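Local coordinates for protein ribonucleoside-diphosphate reductase subunit beta (Streptococcus sanguinis, PDB 4N83) that probably supplies the radical-generating, dimetal-binding small subunit of a class Ib ribonucleotide reductase, which makes deoxyribonucleotides for DNA synthesis, at residues A[23-28]-A[91-96]; A[163-168]-A[185-190]. All blocks are in the same frame, centred on the assembly; numbering follows the deposited sequence.

Interaction 1: A[23-28]-A[91-96]; sequences EKLTEQ and NNIQFM
Leu25, Thr26, Asn92 and Ile93 join the N-terminal helix 16-27 to helix 84-111, one of the long helices of the ferritin-like bundle that carries the dimanganese site. Leu25 and Asn92 carry most of the contact. The OD1 of Asn92 lies against the aliphatic part of Leu25, 3.1 Å from CB and 3.5 Å from CD1, without any hydrogen bond between the two segments. The ND2 end turns to the methyl of Thr26, at 4.2 Å from CG2, so the amide straddles two successive residues of the shorter helix. Asn92 has CG anti to its own backbone N (chi1 169°), which carries the amide across to that helix. Beside this, Leu25 CD1 reaches CG1 of Ile93 at 4.1 Å, a purely apolar touch.

The segments run in roughly the same direction, their axes 10.5 Å apart at closest and inclined by 30°. Further out, Ile93 continues the apolar layer toward the metals: its side chain comes about 4 Å from a bound manganese and from the side chain of His194, a ligand of the site. Asn92 also packs on Phe95 of the second subunit, which brings the contact up to the dimer interface. The Thr26 hydroxyl stays on its own helix, where OG1 hydrogen-bonds Trp22 O and also lies 2.8 Å from Glu23 O.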
loop_
_atom_site.group_PDB
_atom_site.type_symbol
_atom_site.label_atom_id
_atom_site.label_comp_id
_atom_site.label_asym_id
_atom_site.label_seq_id
_atom_site.Cartn_x
_atom_site.Cartn_y
_atom_site.Cartn_z
ATOM N N GLU A 23 -7.917 11.269 1.141
ATOM C CA GLU A 23 -8.841 11.615 0.063
ATOM C C GLU A 23 -8.104 11.928 -1.233
ATOM O O GLU A 23 -8.355 11.302 -2.262
ATOM C CB GLU A 23 -9.702 12.820 0.455
ATOM C CG GLU A 23 -10.857 12.487 1.388
ATOM C CD GLU A 23 -11.659 13.712 1.802
ATOM O OE1 GLU A 23 -11.146 14.847 1.671
ATOM O OE2 GLU A 23 -12.806 13.535 2.266
ATOM N N LYS A 24 -7.187 12.889 -1.165
ATOM C CA LYS A 24 -6.461 13.361 -2.343
ATOM C C LYS A 24 -5.680 12.250 -3.034
ATOM O O LYS A 24 -5.753 12.105 -4.253
ATOM C CB LYS A 24 -5.516 14.507 -1.967
ATOM C CG LYS A 24 -4.698 15.045 -3.134
ATOM C CD LYS A 24 -4.469 16.544 -3.032
ATOM C CE LYS A 24 -5.696 17.323 -3.482
ATOM N NZ LYS A 24 -5.466 18.793 -3.466
ATOM N N LEU A 25 -4.939 11.466 -2.255
ATOM C CA LEU A 25 -4.100 10.406 -2.815
ATOM C C LEU A 25 -4.920 9.264 -3.412
ATOM O O LEU A 25 -4.591 8.761 -4.487
ATOM C CB LEU A 25 -3.129 9.865 -1.763
ATOM C CG LEU A 25 -1.950 10.774 -1.401
ATOM C CD1 LEU A 25 -1.294 10.321 -0.104
ATOM C CD2 LEU A 25 -0.929 10.817 -2.529
ATOM N N THR A 26 -5.982 8.858 -2.721
ATOM C CA THR A 26 -6.875 7.819 -3.233
ATOM C C THR A 26 -7.602 8.279 -4.499
ATOM O O THR A 26 -7.790 7.500 -5.434
ATOM C CB THR A 26 -7.914 7.393 -2.180
ATOM O OG1 THR A 26 -8.575 8.552 -1.654
ATOM C CG2 THR A 26 -7.240 6.623 -1.049
ATOM N N GLU A 27 -8.011 9.546 -4.520
ATOM C CA GLU A 27 -8.574 10.155 -5.726
ATOM C C GLU A 27 -7.522 10.268 -6.835
ATOM O O GLU A 27 -7.860 10.246 -8.019
ATOM C CB GLU A 27 -9.156 11.538 -5.416
ATOM C CG GLU A 27 -10.480 11.508 -4.664
ATOM C CD GLU A 27 -10.985 12.894 -4.296
ATOM O OE1 GLU A 27 -10.163 13.828 -4.163
ATOM O OE2 GLU A 27 -12.213 13.054 -4.134
ATOM N N GLN A 28 -6.253 10.387 -6.443
ATOM C CA GLN A 28 -5.134 10.411 -7.390
ATOM C C GLN A 28 -4.563 9.011 -7.673
ATOM O O GLN A 28 -3.361 8.864 -7.896
ATOM C CB GLN A 28 -4.018 11.329 -6.873
ATOM C CG GLN A 28 -4.322 12.814 -6.972
ATOM C CD GLN A 28 -3.194 13.679 -6.434
ATOM O OE1 GLN A 28 -2.052 13.227 -6.306
ATOM N NE2 GLN A 28 -3.505 14.932 -6.119
ATOM N N ASN A 91 0.377 3.326 3.949
ATOM C CA ASN A 91 0.107 2.107 3.185
ATOM C C ASN A 91 -0.254 2.460 1.750
ATOM O O ASN A 91 0.233 1.833 0.806
ATOM C CB ASN A 91 -1.020 1.290 3.823
ATOM C CG ASN A 91 -0.656 0.767 5.200
ATOM O OD1 ASN A 91 0.506 0.454 5.473
ATOM N ND2 ASN A 91 -1.652 0.664 6.076
ATOM N N ASN A 92 -1.105 3.475 1.601
ATOM C CA ASN A 92 -1.429 4.040 0.293
ATOM C C ASN A 92 -0.199 4.636 -0.394
ATOM O O ASN A 92 0.001 4.438 -1.592
ATOM C CB ASN A 92 -2.516 5.113 0.424
ATOM C CG ASN A 92 -2.696 5.916 -0.847
ATOM O OD1 ASN A 92 -2.233 7.050 -0.939
ATOM N ND2 ASN A 92 -3.344 5.324 -1.842
ATOM N N ILE A 93 0.615 5.367 0.367
ATOM C CA ILE A 93 1.846 5.953 -0.164
ATOM C C ILE A 93 2.772 4.859 -0.685
ATOM O O ILE A 93 3.263 4.945 -1.808
ATOM C CB ILE A 93 2.595 6.797 0.894
ATOM C CG1 ILE A 93 1.794 8.057 1.236
ATOM C CG2 ILE A 93 3.982 7.187 0.388
ATOM C CD1 ILE A 93 2.209 8.741 2.522
ATOM N N GLN A 94 2.991 3.830 0.131
ATOM C CA GLN A 94 3.913 2.747 -0.217
ATOM C C GLN A 94 3.481 1.974 -1.460
ATOM O O GLN A 94 4.325 1.578 -2.270
ATOM C CB GLN A 94 4.072 1.775 0.951
ATOM C CG GLN A 94 5.221 0.800 0.759
ATOM C CD GLN A 94 5.454 -0.078 1.969
ATOM O OE1 GLN A 94 4.511 -0.446 2.671
ATOM N NE2 GLN A 94 6.716 -0.420 2.221
ATOM N N PHE A 95 2.176 1.749 -1.599
ATOM C CA PHE A 95 1.631 1.091 -2.789
ATOM C C PHE A 95 1.882 1.923 -4.048
ATOM O O PHE A 95 2.317 1.389 -5.068
ATOM C CB PHE A 95 0.133 0.811 -2.626
ATOM C CG PHE A 95 -0.585 0.580 -3.927
ATOM C CD1 PHE A 95 -0.202 -0.449 -4.778
ATOM C CD2 PHE A 95 -1.645 1.394 -4.303
ATOM C CE1 PHE A 95 -0.858 -0.655 -5.980
ATOM C CE2 PHE A 95 -2.308 1.189 -5.499
ATOM C CZ PHE A 95 -1.915 0.162 -6.340
ATOM N N MET A 96 1.612 3.223 -3.973
ATOM C CA MET A 96 1.833 4.117 -5.114
ATOM C C MET A 96 3.313 4.228 -5.487
ATOM O O MET A 96 3.636 4.444 -6.652
ATOM C CB MET A 96 1.243 5.510 -4.847
ATOM C CG MET A 96 -0.280 5.560 -4.792
ATOM S SD MET A 96 -1.117 4.742 -6.169
ATOM C CE MET A 96 -0.336 5.531 -7.575
#

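Interaction 2: A[163-168]-A[185-190]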
loop_
_atom_site.group_PDB
_atom_site.type_symbol
_atom_site.label_atom_id
_atom_site.label_comp_id
_atom_site.label_asym_id
_atom_site.label_seq_id
_atom_site.Cartn_x
_atom_site.Cartn_y
_atom_site.Cartn_z
ATOM N N SER A 163 16.280 15.824 -11.225
ATOM C CA SER A 163 17.393 15.678 -12.163
ATOM C C SER A 163 16.976 14.768 -13.319
ATOM O O SER A 163 17.372 14.983 -14.466
ATOM C CB SER A 163 18.622 15.091 -11.465
ATOM O OG SER A 163 18.317 13.852 -10.846
ATOM N N GLY A 164 16.174 13.755 -12.997
ATOM C CA GLY A 164 15.606 12.854 -13.993
ATOM C C GLY A 164 14.369 13.409 -14.680
ATOM O O GLY A 164 14.212 13.248 -15.888
ATOM N N PHE A 165 13.493 14.069 -13.920
ATOM C CA PHE A 165 12.252 14.622 -14.481
ATOM C C PHE A 165 12.481 15.728 -15.520
ATOM O O PHE A 165 11.597 15.996 -16.334
ATOM C CB PHE A 165 11.327 15.164 -13.377
ATOM C CG PHE A 165 10.752 14.107 -12.461
ATOM C CD1 PHE A 165 10.339 12.869 -12.947
ATOM C CD2 PHE A 165 10.577 14.375 -11.107
ATOM C CE1 PHE A 165 9.797 11.916 -12.098
ATOM C CE2 PHE A 165 10.032 13.426 -10.256
ATOM C CZ PHE A 165 9.641 12.196 -10.753
ATOM N N PHE A 166 13.654 16.361 -15.493
ATOM C CA PHE A 166 13.996 17.430 -16.442
ATOM C C PHE A 166 13.874 17.003 -17.911
ATOM O O PHE A 166 13.452 17.797 -18.756
ATOM C CB PHE A 166 15.418 17.942 -16.165
ATOM C CG PHE A 166 15.812 19.139 -16.992
ATOM C CD1 PHE A 166 15.621 20.428 -16.510
ATOM C CD2 PHE A 166 16.389 18.978 -18.248
ATOM C CE1 PHE A 166 15.988 21.531 -17.265
ATOM C CE2 PHE A 166 16.754 20.077 -19.008
ATOM C CZ PHE A 166 16.554 21.355 -18.516
ATOM N N THR A 167 14.245 15.759 -18.209
ATOM C CA THR A 167 14.250 15.254 -19.588
ATOM C C THR A 167 12.842 15.069 -20.187
ATOM O O THR A 167 12.549 15.650 -21.232
ATOM C CB THR A 167 15.072 13.950 -19.709
ATOM O OG1 THR A 167 16.376 14.154 -19.151
ATOM C CG2 THR A 167 15.214 13.525 -21.166
ATOM N N PRO A 168 11.969 14.263 -19.544
ATOM C CA PRO A 168 10.620 14.090 -20.104
ATOM C C PRO A 168 9.768 15.364 -20.084
ATOM O O PRO A 168 8.911 15.538 -20.950
ATOM C CB PRO A 168 9.998 13.015 -19.205
ATOM C CG PRO A 168 10.757 13.103 -17.928
ATOM C CD PRO A 168 12.157 13.440 -18.336
ATOM N N LYS A 185 4.256 12.743 -15.431
ATOM C CA LYS A 185 3.429 13.842 -14.926
ATOM C C LYS A 185 2.602 13.394 -13.718
ATOM O O LYS A 185 2.499 14.116 -12.724
ATOM C CB LYS A 185 2.491 14.340 -16.033
ATOM C CG LYS A 185 1.868 15.705 -15.788
ATOM C CD LYS A 185 2.623 16.809 -16.510
ATOM C CE LYS A 185 1.893 18.138 -16.402
ATOM N NZ LYS A 185 2.063 18.775 -15.067
ATOM N N LEU A 186 2.018 12.201 -13.818
ATOM C CA LEU A 186 1.222 11.622 -12.734
ATOM C C LEU A 186 2.068 11.302 -11.499
ATOM O O LEU A 186 1.599 11.458 -10.369
ATOM C CB LEU A 186 0.511 10.351 -13.216
ATOM C CG LEU A 186 -0.595 10.551 -14.259
ATOM C CD1 LEU A 186 -0.859 9.260 -15.020
ATOM C CD2 LEU A 186 -1.871 11.064 -13.610
ATOM N N ILE A 187 3.304 10.854 -11.718
ATOM C CA ILE A 187 4.228 10.538 -10.621
ATOM C C ILE A 187 4.559 11.790 -9.808
ATOM O O ILE A 187 4.596 11.746 -8.578
ATOM C CB ILE A 187 5.531 9.885 -11.141
ATOM C CG1 ILE A 187 5.237 8.481 -11.684
ATOM C CG2 ILE A 187 6.582 9.803 -10.035
ATOM C CD1 ILE A 187 6.318 7.916 -12.581
ATOM N N ILE A 188 4.790 12.901 -10.505
ATOM C CA ILE A 188 5.077 14.185 -9.860
ATOM C C ILE A 188 3.862 14.691 -9.070
ATOM O O ILE A 188 4.018 15.297 -8.009
ATOM C CB ILE A 188 5.519 15.251 -10.893
ATOM C CG1 ILE A 188 6.837 14.835 -11.560
ATOM C CG2 ILE A 188 5.682 16.618 -10.233
ATOM C CD1 ILE A 188 7.078 15.489 -12.906
ATOM N N ARG A 189 2.659 14.438 -9.587
ATOM C CA ARG A 189 1.427 14.814 -8.892
ATOM C C ARG A 189 1.307 14.099 -7.545
ATOM O O ARG A 189 0.891 14.703 -6.555
ATOM C CB ARG A 189 0.196 14.509 -9.753
ATOM C CG ARG A 189 -1.098 15.105 -9.214
ATOM C CD ARG A 189 -2.292 14.752 -10.085
ATOM N NE ARG A 189 -2.682 13.347 -9.962
ATOM C CZ ARG A 189 -3.668 12.771 -10.649
ATOM N NH1 ARG A 189 -4.387 13.469 -11.522
ATOM N NH2 ARG A 189 -3.942 11.484 -10.463
ATOM N N ASP A 190 1.668 12.818 -7.516
ATOM C CA ASP A 190 1.661 12.039 -6.275
ATOM C C ASP A 190 2.771 12.480 -5.327
ATOM O O ASP A 190 2.533 12.654 -4.131
ATOM C CB ASP A 190 1.806 10.537 -6.561
ATOM C CG ASP A 190 0.526 9.908 -7.079
ATOM O OD1 ASP A 190 -0.576 10.388 -6.735
ATOM O OD2 ASP A 190 0.626 8.914 -7.828
#
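Phe165 of helix 162-173 meets Ile187 and Ile188 of helix 178-206, two successive helices of the ferritin-like fold of the small subunit, close to its metal site. The main interaction is CH-pi. Ile188 sets its CG1 over one face of the Phe165 ring, 3.8 Å from the centroid and only 12° off the ring normal, so the methylene sits nearly above the centre. The nearest ring atom to it is Phe165 CE2, at 3.7 Å. Ile188 CD1 then runs back over the inner end of the ring, 4.0 Å from Phe165 CG, as the two side chains slide past each other in opposite directions. With chi1 of -64°, Ile188 puts CG1 anti to its carbonyl carbon, and this branch is the one laid on the ring.

The second interaction is plain apolar contact. Ile187 brings its CG2 methyl to the far end of the same ring, 3.9 Å from Phe165 CZ, approaching obliquely with the side chains roughly at right angles. CG2 is the branch anti to the backbone N of Ile187. The isoleucine also packs on His100, a manganese ligand, and its side chain comes within about 4 Å of that of Tyr104, probably the active-site tyrosine.

Asp190 OD2 hydrogen-bonds both His100 NE2 and Trp30 NE1, making it a second-shell residue to the metal. Thr167 OG1 bonds Tyr240 OH, while the Phe165 ring pairs edge-to-face with Tyr162.

Between these segments no hydrogen bond forms, so the helices are joined here through dispersion and shape, an aromatic face against aliphatic branches, beside a metal site whose ligands are carboxylates and histidines.

Starting from the N terminus, helix 16-27 is met first, and interaction 1 closes a largely helical loop of 62 residues when helix 84-111 packs against it. Interaction 2 opens only later, at helix 162-173, and closes a much shorter loop of 16 residues on helix 178-206. The two are therefore in series, neither nested nor crossed. Their centres lie about 17 Å apart, yet the segments touch in space: Met96 CE comes 3.5 Å from Asp190 OD2, and Leu25 CD2 approaches Asp190 O. Together they tie the N-terminal helix, helix 84-111 and the later helix pair around the dimanganese site.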